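Local coordinates for structural protein ORF273 (Acidianus two-tailed virus, PDB 4ART) that is a thermo- and acid-stable structural protein of an archaeal virus, probably serving as a component of the virion, with no more precise role established, at residues I116-F119 and Y120-A124; R184-T187 and A188-N192; A206-T209 and Y210-L214. All coordinates share one frame; numbering follows the deposited sequence.

Interaction 1 of 3, residues I116-F119 and Y120-A124; sequences ILKF and YLEKA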
loop_
_atom_site.group_PDB
_atom_site.type_symbol
_atom_site.label_atom_id
_atom_site.label_comp_id
_atom_site.label_asym_id
_atom_site.label_seq_id
_atom_site.Cartn_x
_atom_site.Cartn_y
_atom_site.Cartn_z
ATOM N N ILE A 116 -7.212 -3.821 -12.187
ATOM C CA ILE A 116 -7.014 -4.314 -13.582
ATOM C C ILE A 116 -7.879 -5.516 -13.883
ATOM O O ILE A 116 -8.465 -5.594 -14.960
ATOM C CB ILE A 116 -5.527 -4.593 -13.953
ATOM C CG1 ILE A 116 -4.644 -3.490 -13.510
ATOM C CG2 ILE A 116 -5.268 -4.993 -15.436
ATOM C CD1 ILE A 116 -3.808 -4.067 -12.589
ATOM N N LEU A 117 -7.953 -6.453 -12.940
ATOM C CA LEU A 117 -8.796 -7.628 -13.089
ATOM C C LEU A 117 -10.267 -7.192 -13.206
ATOM O O LEU A 117 -10.952 -7.658 -14.110
ATOM C CB LEU A 117 -8.621 -8.557 -11.876
ATOM C CG LEU A 117 -9.399 -9.865 -11.958
ATOM C CD1 LEU A 117 -8.957 -10.697 -13.162
ATOM C CD2 LEU A 117 -9.313 -10.646 -10.658
ATOM N N LYS A 118 -10.739 -6.299 -12.302
ATOM C CA LYS A 118 -12.113 -5.780 -12.316
ATOM C C LYS A 118 -12.389 -5.097 -13.666
ATOM O O LYS A 118 -13.381 -5.407 -14.323
ATOM C CB LYS A 118 -12.326 -4.787 -11.155
ATOM C CG LYS A 118 -13.648 -4.017 -11.197
ATOM C CD LYS A 118 -13.834 -3.114 -9.979
ATOM C CE LYS A 118 -13.176 -1.775 -10.071
ATOM N NZ LYS A 118 -13.175 -1.088 -8.752
ATOM N N PHE A 119 -11.506 -4.189 -14.068
ATOM C CA PHE A 119 -11.597 -3.444 -15.322
ATOM C C PHE A 119 -11.605 -4.387 -16.542
ATOM O O PHE A 119 -12.447 -4.204 -17.407
ATOM C CB PHE A 119 -10.481 -2.380 -15.413
ATOM C CG PHE A 119 -10.465 -1.304 -14.319
ATOM C CD1 PHE A 119 -11.619 -0.974 -13.623
ATOM C CD2 PHE A 119 -9.304 -0.576 -14.040
ATOM C CE1 PHE A 119 -11.609 0.056 -12.649
ATOM C CE2 PHE A 119 -9.304 0.449 -13.058
ATOM C CZ PHE A 119 -10.451 0.749 -12.374
ATOM N N TYR A 120 -10.736 -5.427 -16.575
ATOM C CA TYR A 120 -10.712 -6.398 -17.689
ATOM C C TYR A 120 -12.003 -7.191 -17.731
ATOM O O TYR A 120 -12.610 -7.295 -18.800
ATOM C CB TYR A 120 -9.494 -7.364 -17.635
ATOM C CG TYR A 120 -9.618 -8.506 -18.638
ATOM C CD1 TYR A 120 -9.211 -8.346 -19.961
ATOM C CD2 TYR A 120 -10.210 -9.721 -18.279
ATOM C CE1 TYR A 120 -9.403 -9.359 -20.907
ATOM C CE2 TYR A 120 -10.375 -10.754 -19.206
ATOM C CZ TYR A 120 -9.972 -10.568 -20.521
ATOM O OH TYR A 120 -10.163 -11.583 -21.434
ATOM N N LEU A 121 -12.416 -7.785 -16.577
ATOM C CA LEU A 121 -13.637 -8.580 -16.500
ATOM C C LEU A 121 -14.853 -7.839 -17.035
ATOM O O LEU A 121 -15.581 -8.376 -17.865
ATOM C CB LEU A 121 -13.891 -9.089 -15.081
ATOM C CG LEU A 121 -12.983 -10.221 -14.572
ATOM C CD1 LEU A 121 -13.161 -10.405 -13.097
ATOM C CD2 LEU A 121 -13.227 -11.543 -15.297
ATOM N N GLU A 122 -15.036 -6.594 -16.603
ATOM C CA GLU A 122 -16.168 -5.751 -17.005
ATOM C C GLU A 122 -16.127 -5.317 -18.454
ATOM O O GLU A 122 -17.181 -5.227 -19.096
ATOM C CB GLU A 122 -16.303 -4.551 -16.077
ATOM C CG GLU A 122 -16.778 -5.021 -14.731
ATOM C CD GLU A 122 -16.817 -4.056 -13.567
ATOM O OE1 GLU A 122 -16.432 -2.871 -13.708
ATOM O OE2 GLU A 122 -17.310 -4.490 -12.506
ATOM N N LYS A 123 -14.921 -5.063 -18.969
ATOM C CA LYS A 123 -14.713 -4.675 -20.364
ATOM C C LYS A 123 -15.011 -5.875 -21.259
ATOM O O LYS A 123 -15.524 -5.676 -22.342
ATOM C CB LYS A 123 -13.284 -4.124 -20.597
ATOM C CG LYS A 123 -13.194 -3.142 -21.741
ATOM C CD LYS A 123 -11.775 -2.710 -22.065
ATOM C CE LYS A 123 -11.798 -1.802 -23.264
ATOM N NZ LYS A 123 -10.497 -1.118 -23.490
ATOM N N ALA A 124 -14.743 -7.113 -20.782
ATOM C CA ALA A 124 -14.988 -8.363 -21.517
ATOM C C ALA A 124 -16.451 -8.840 -21.450
ATOM O O ALA A 124 -16.791 -9.837 -22.087
ATOM C CB ALA A 124 -14.053 -9.462 -21.025
#
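Ile-116 O receives the backbone N-H of Tyr-120 at 2.8 Å, the shortest of four i to i+4 bonds that build the last turns of the alpha-helix 113-123. The next three follow in order, Leu-121 N to Leu-117 O, Glu-122 N to Lys-118 O and Lys-123 N to Phe-119 O, and the N-H...O angle falls from 172° at Leu-121 to 149° at Lys-123. On one flank Leu-117 and Leu-121 run side by side in the same direction, Leu-117 CG lying 4.0 Å from Leu-121 CD1. Their torsions differ: CG of Leu-117 stands anti to its own N (chi1 -177°), whereas that of Leu-121 lies beside its N and passes over Leu-117 O, with CG 3.3 Å from that oxygen. These leucines face helices 171-179 and 188-201, while Phe-119 meets the ring of Phe-90 edge-to-face. Lys-118 and Glu-122 also lie alongside each other, but through the aliphatic part of the lysine: Lys-118 CG is 3.9 Å from Glu-122 OE2, whereas Lys-118 NZ and Glu-122 OE1 remain 6.2 Å apart, without a salt bridge. The carboxylate instead accepts from the backbone N of Thr-134 through OE1. Near the helix end, Ala-124 CB sits over the rim of one face of the Tyr-120 ring, 4.2 Å above its plane.

Interaction 2 of 3, residues R184-T187 and A188-N192; sequences RTIT and ADEFN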
loop_
_atom_site.group_PDB
_atom_site.type_symbol
_atom_site.label_atom_id
_atom_site.label_comp_id
_atom_site.label_asym_id
_atom_site.label_seq_id
_atom_site.Cartn_x
_atom_site.Cartn_y
_atom_site.Cartn_z
ATOM N N ARG A 184 -20.807 -13.680 -18.080
ATOM C CA ARG A 184 -21.837 -13.897 -17.071
ATOM C C ARG A 184 -21.465 -13.132 -15.780
ATOM O O ARG A 184 -20.394 -12.532 -15.692
ATOM C CB ARG A 184 -21.956 -15.414 -16.757
ATOM C CG ARG A 184 -20.650 -16.120 -16.333
ATOM C CD ARG A 184 -20.962 -17.427 -15.632
ATOM N NE ARG A 184 -19.758 -18.195 -15.322
ATOM C CZ ARG A 184 -19.237 -18.342 -14.108
ATOM N NH1 ARG A 184 -19.792 -17.747 -13.064
ATOM N NH2 ARG A 184 -18.146 -19.070 -13.932
ATOM N N THR A 185 -22.359 -13.176 -14.779
ATOM C CA THR A 185 -22.109 -12.602 -13.469
ATOM C C THR A 185 -21.280 -13.634 -12.709
ATOM O O THR A 185 -21.671 -14.801 -12.640
ATOM C CB THR A 185 -23.423 -12.284 -12.734
ATOM O OG1 THR A 185 -24.272 -11.517 -13.589
ATOM C CG2 THR A 185 -23.182 -11.536 -11.416
ATOM N N ILE A 186 -20.154 -13.214 -12.146
ATOM C CA ILE A 186 -19.298 -14.089 -11.337
ATOM C C ILE A 186 -19.482 -13.758 -9.852
ATOM O O ILE A 186 -19.891 -12.642 -9.514
ATOM C CB ILE A 186 -17.812 -14.016 -11.800
ATOM C CG1 ILE A 186 -17.163 -12.649 -11.495
ATOM C CG2 ILE A 186 -17.702 -14.377 -13.275
ATOM C CD1 ILE A 186 -15.696 -12.684 -11.251
ATOM N N THR A 187 -19.177 -14.706 -8.968
ATOM C CA THR A 187 -19.270 -14.473 -7.526
ATOM C C THR A 187 -17.983 -13.759 -7.058
ATOM O O THR A 187 -16.981 -13.733 -7.793
ATOM C CB THR A 187 -19.416 -15.805 -6.759
ATOM O OG1 THR A 187 -18.226 -16.563 -6.956
ATOM C CG2 THR A 187 -20.643 -16.623 -7.180
ATOM N N ALA A 188 -17.992 -13.246 -5.809
ATOM C CA ALA A 188 -16.825 -12.634 -5.168
ATOM C C ALA A 188 -15.731 -13.708 -5.007
ATOM O O ALA A 188 -14.548 -13.422 -5.194
ATOM C CB ALA A 188 -17.210 -12.068 -3.812
ATOM N N ASP A 189 -16.150 -14.957 -4.693
ATOM C CA ASP A 189 -15.247 -16.097 -4.542
ATOM C C ASP A 189 -14.493 -16.389 -5.828
ATOM O O ASP A 189 -13.283 -16.614 -5.774
ATOM C CB ASP A 189 -15.978 -17.330 -4.030
ATOM C CG ASP A 189 -16.462 -17.159 -2.600
ATOM O OD1 ASP A 189 -15.705 -16.580 -1.774
ATOM O OD2 ASP A 189 -17.618 -17.539 -2.317
ATOM N N GLU A 190 -15.190 -16.321 -6.980
ATOM C CA GLU A 190 -14.594 -16.532 -8.311
ATOM C C GLU A 190 -13.604 -15.440 -8.649
ATOM O O GLU A 190 -12.552 -15.711 -9.221
ATOM C CB GLU A 190 -15.673 -16.648 -9.380
ATOM C CG GLU A 190 -16.410 -17.978 -9.296
ATOM C CD GLU A 190 -17.483 -18.181 -10.350
ATOM O OE1 GLU A 190 -18.300 -17.256 -10.566
ATOM O OE2 GLU A 190 -17.527 -19.286 -10.936
ATOM N N PHE A 191 -13.937 -14.198 -8.296
ATOM C CA PHE A 191 -13.052 -13.065 -8.498
ATOM C C PHE A 191 -11.769 -13.302 -7.688
ATOM O O PHE A 191 -10.673 -13.170 -8.227
ATOM C CB PHE A 191 -13.741 -11.758 -8.066
ATOM C CG PHE A 191 -12.898 -10.535 -8.270
ATOM C CD1 PHE A 191 -11.994 -10.119 -7.294
ATOM C CD2 PHE A 191 -13.021 -9.790 -9.418
ATOM C CE1 PHE A 191 -11.204 -9.013 -7.487
ATOM C CE2 PHE A 191 -12.233 -8.679 -9.605
ATOM C CZ PHE A 191 -11.325 -8.306 -8.636
ATOM N N ASN A 192 -11.917 -13.674 -6.398
ATOM C CA ASN A 192 -10.807 -13.948 -5.487
ATOM C C ASN A 192 -9.892 -15.071 -5.959
ATOM O O ASN A 192 -8.668 -14.928 -5.868
ATOM C CB ASN A 192 -11.316 -14.162 -4.051
ATOM C CG ASN A 192 -11.894 -12.911 -3.427
ATOM O OD1 ASN A 192 -11.548 -11.771 -3.791
ATOM N ND2 ASN A 192 -12.789 -13.100 -2.475
#
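Extended backbone at Ile-186 and Thr-187 turns directly into helix 188-201, and the first helical bond, from Phe-191 N to Thr-187 O at 3.1 Å, joins the two segments. Thr-187 is the N-cap, and with Glu-190 it forms a capping box: Thr-187 OG1 accepts from Glu-190 N at 3.0 Å, and Glu-190 OE1 accepts from Thr-187 N at 3.1 Å. The threonine hydroxyl reaches the helix because OG1 lies between its own N and carbonyl carbon (chi1 64°). Glu-190 stretches back along the strand, and its carboxylate is gripped a second time by Arg-184, end-on through NH1 and NH2. NH1 meets OE1 on the syn lone pair at 3.0 Å, while the anti lone pair of the same oxygen takes the Thr-187 N-H. NH2 approaches OE2 at 3.1 Å from above the carboxylate plane, 37° out of it, the two flat groups being turned 42° against each other. Ile-186 CG2 lies over one guanidinium face, offset toward its rim, and Ile-186 CD1 packs against Phe-191 CB at 3.9 Å. Strand 185-186 pairs with strand 127-128, and the Phe-191 ring meets Phe-228 of the second subunit. One carboxylate thus answers both the N-H of the N-cap residue and the arginine charge; these three bonds hold its rotation, and the arginine probably favours its ionised form.

Interaction 3 of 3, residues A206-T209 and Y210-L214; sequences AGYT and YDEAL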
loop_
_atom_site.group_PDB
_atom_site.type_symbol
_atom_site.label_atom_id
_atom_site.label_comp_id
_atom_site.label_asym_id
_atom_site.label_seq_id
_atom_site.Cartn_x
_atom_site.Cartn_y
_atom_site.Cartn_z
ATOM N N ALA A 206 10.726 -12.593 -14.390
ATOM C CA ALA A 206 12.004 -13.224 -14.049
ATOM C C ALA A 206 11.854 -14.400 -13.030
ATOM O O ALA A 206 12.670 -14.565 -12.125
ATOM C CB ALA A 206 12.999 -12.179 -13.568
ATOM N N GLY A 207 10.785 -15.187 -13.202
ATOM C CA GLY A 207 10.492 -16.345 -12.368
ATOM C C GLY A 207 9.750 -16.061 -11.077
ATOM O O GLY A 207 9.476 -16.982 -10.304
ATOM N N TYR A 208 9.451 -14.791 -10.816
ATOM C CA TYR A 208 8.767 -14.380 -9.593
ATOM C C TYR A 208 7.289 -14.200 -9.817
ATOM O O TYR A 208 6.852 -13.760 -10.891
ATOM C CB TYR A 208 9.332 -13.031 -9.112
ATOM C CG TYR A 208 10.790 -13.095 -8.720
ATOM C CD1 TYR A 208 11.176 -13.622 -7.494
ATOM C CD2 TYR A 208 11.779 -12.578 -9.553
ATOM C CE1 TYR A 208 12.516 -13.707 -7.136
ATOM C CE2 TYR A 208 13.128 -12.616 -9.182
ATOM C CZ TYR A 208 13.486 -13.166 -7.963
ATOM O OH TYR A 208 14.799 -13.204 -7.569
ATOM N N THR A 209 6.522 -14.460 -8.766
ATOM C CA THR A 209 5.093 -14.190 -8.756
ATOM C C THR A 209 5.009 -12.658 -8.745
ATOM O O THR A 209 6.007 -11.998 -8.418
ATOM C CB THR A 209 4.425 -14.747 -7.526
ATOM O OG1 THR A 209 4.967 -14.133 -6.357
ATOM C CG2 THR A 209 4.465 -16.243 -7.441
ATOM N N TYR A 210 3.838 -12.102 -9.091
ATOM C CA TYR A 210 3.619 -10.649 -9.151
ATOM C C TYR A 210 3.877 -9.957 -7.814
ATOM O O TYR A 210 4.446 -8.865 -7.785
ATOM C CB TYR A 210 2.181 -10.374 -9.616
ATOM C CG TYR A 210 1.900 -8.907 -9.856
ATOM C CD1 TYR A 210 2.272 -8.289 -11.049
ATOM C CD2 TYR A 210 1.267 -8.132 -8.888
ATOM C CE1 TYR A 210 2.030 -6.930 -11.265
ATOM C CE2 TYR A 210 1.053 -6.771 -9.079
ATOM C CZ TYR A 210 1.406 -6.183 -10.280
ATOM O OH TYR A 210 1.143 -4.860 -10.471
ATOM N N ASP A 211 3.405 -10.560 -6.712
ATOM C CA ASP A 211 3.573 -9.950 -5.395
ATOM C C ASP A 211 5.043 -9.854 -4.986
ATOM O O ASP A 211 5.449 -8.846 -4.417
ATOM C CB ASP A 211 2.672 -10.646 -4.342
ATOM C CG ASP A 211 1.186 -10.289 -4.463
ATOM O OD1 ASP A 211 0.834 -9.517 -5.373
ATOM O OD2 ASP A 211 0.363 -10.813 -3.648
ATOM N N GLU A 212 5.862 -10.864 -5.338
ATOM C CA GLU A 212 7.320 -10.799 -5.104
ATOM C C GLU A 212 7.935 -9.709 -5.991
ATOM O O GLU A 212 8.854 -9.010 -5.562
ATOM C CB GLU A 212 7.971 -12.107 -5.533
ATOM C CG GLU A 212 7.660 -13.240 -4.603
ATOM C CD GLU A 212 8.200 -14.539 -5.130
ATOM O OE1 GLU A 212 7.620 -15.088 -6.098
ATOM O OE2 GLU A 212 9.256 -14.964 -4.617
ATOM N N ALA A 213 7.431 -9.576 -7.236
ATOM C CA ALA A 213 7.932 -8.573 -8.186
ATOM C C ALA A 213 7.621 -7.132 -7.753
ATOM O O ALA A 213 8.291 -6.205 -8.189
ATOM C CB ALA A 213 7.382 -8.850 -9.583
ATOM N N LEU A 214 6.635 -6.935 -6.880
ATOM C CA LEU A 214 6.350 -5.608 -6.345
ATOM C C LEU A 214 7.343 -5.371 -5.197
ATOM O O LEU A 214 7.952 -4.317 -5.121
ATOM C CB LEU A 214 4.915 -5.548 -5.753
ATOM C CG LEU A 214 3.695 -5.451 -6.683
ATOM C CD1 LEU A 214 2.412 -5.559 -5.866
ATOM C CD2 LEU A 214 3.690 -4.142 -7.477
HETATM O O HOH W 1 8.289 -17.486 -7.266
#
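At the start of helix 210-221 Thr-209 holds the N-cap position and meets Glu-212, three residues on, at the subunit interface. Glu-212 folds back so that its OE1 accepts the backbone N-H of Thr-209 at 3.0 Å (162°), the N-H coming from the anti side of the carboxylate but 30° out of its plane. Thr-209 OG1 also lies 2.8 Å from Glu-212 OE1; which acceptor takes its proton is not settled, since Glu-200 of the second subunit is another partner of this hydroxyl. A water donates to the same OE1 at 2.7 Å and bridges it to Gly-207 O. The other oxygen, OE2, accepts from Asn-192 of the second subunit, and both carboxylate oxygens are thereby engaged. Tyr-208 presents a ring edge to this carboxylate: CD1 is 3.7 Å from Glu-212 OE2, and the ring and carboxylate planes are nearly perpendicular, 83° apart. The first helical turn is closed by Ala-213 N donating to Thr-209 O at 3.0 Å, in the carbonyl plane. In the same turn, Asp-211 forms a salt bridge with Arg-215 of the second subunit. The bond from the N-cap N-H to a glutamate three residues on is one half of a capping box at an alpha-helix N-terminus.

Interactions 1 and 2 form one patch of the fold: Leu-117 and Leu-121 of interaction 1 pack on Phe-191, and Leu-121 CD1 also reaches Ile-186 CD1 at 3.9 Å. Interaction 3 touches neither, although its nearest atoms come within about 5 Å of interaction 1. Interaction 1 lies in the C-terminal half of a helix and is largely buried, held by main-chain bonds and leucine packing, whereas interactions 2 and 3 are helix starts where a glutamate turns back to a threonine N-H. Both border the second subunit. The glutamate of 184-192 is held by an arginine of its own chain in a partly exposed setting; that of 206-214 is buried and itself bonded to the second subunit.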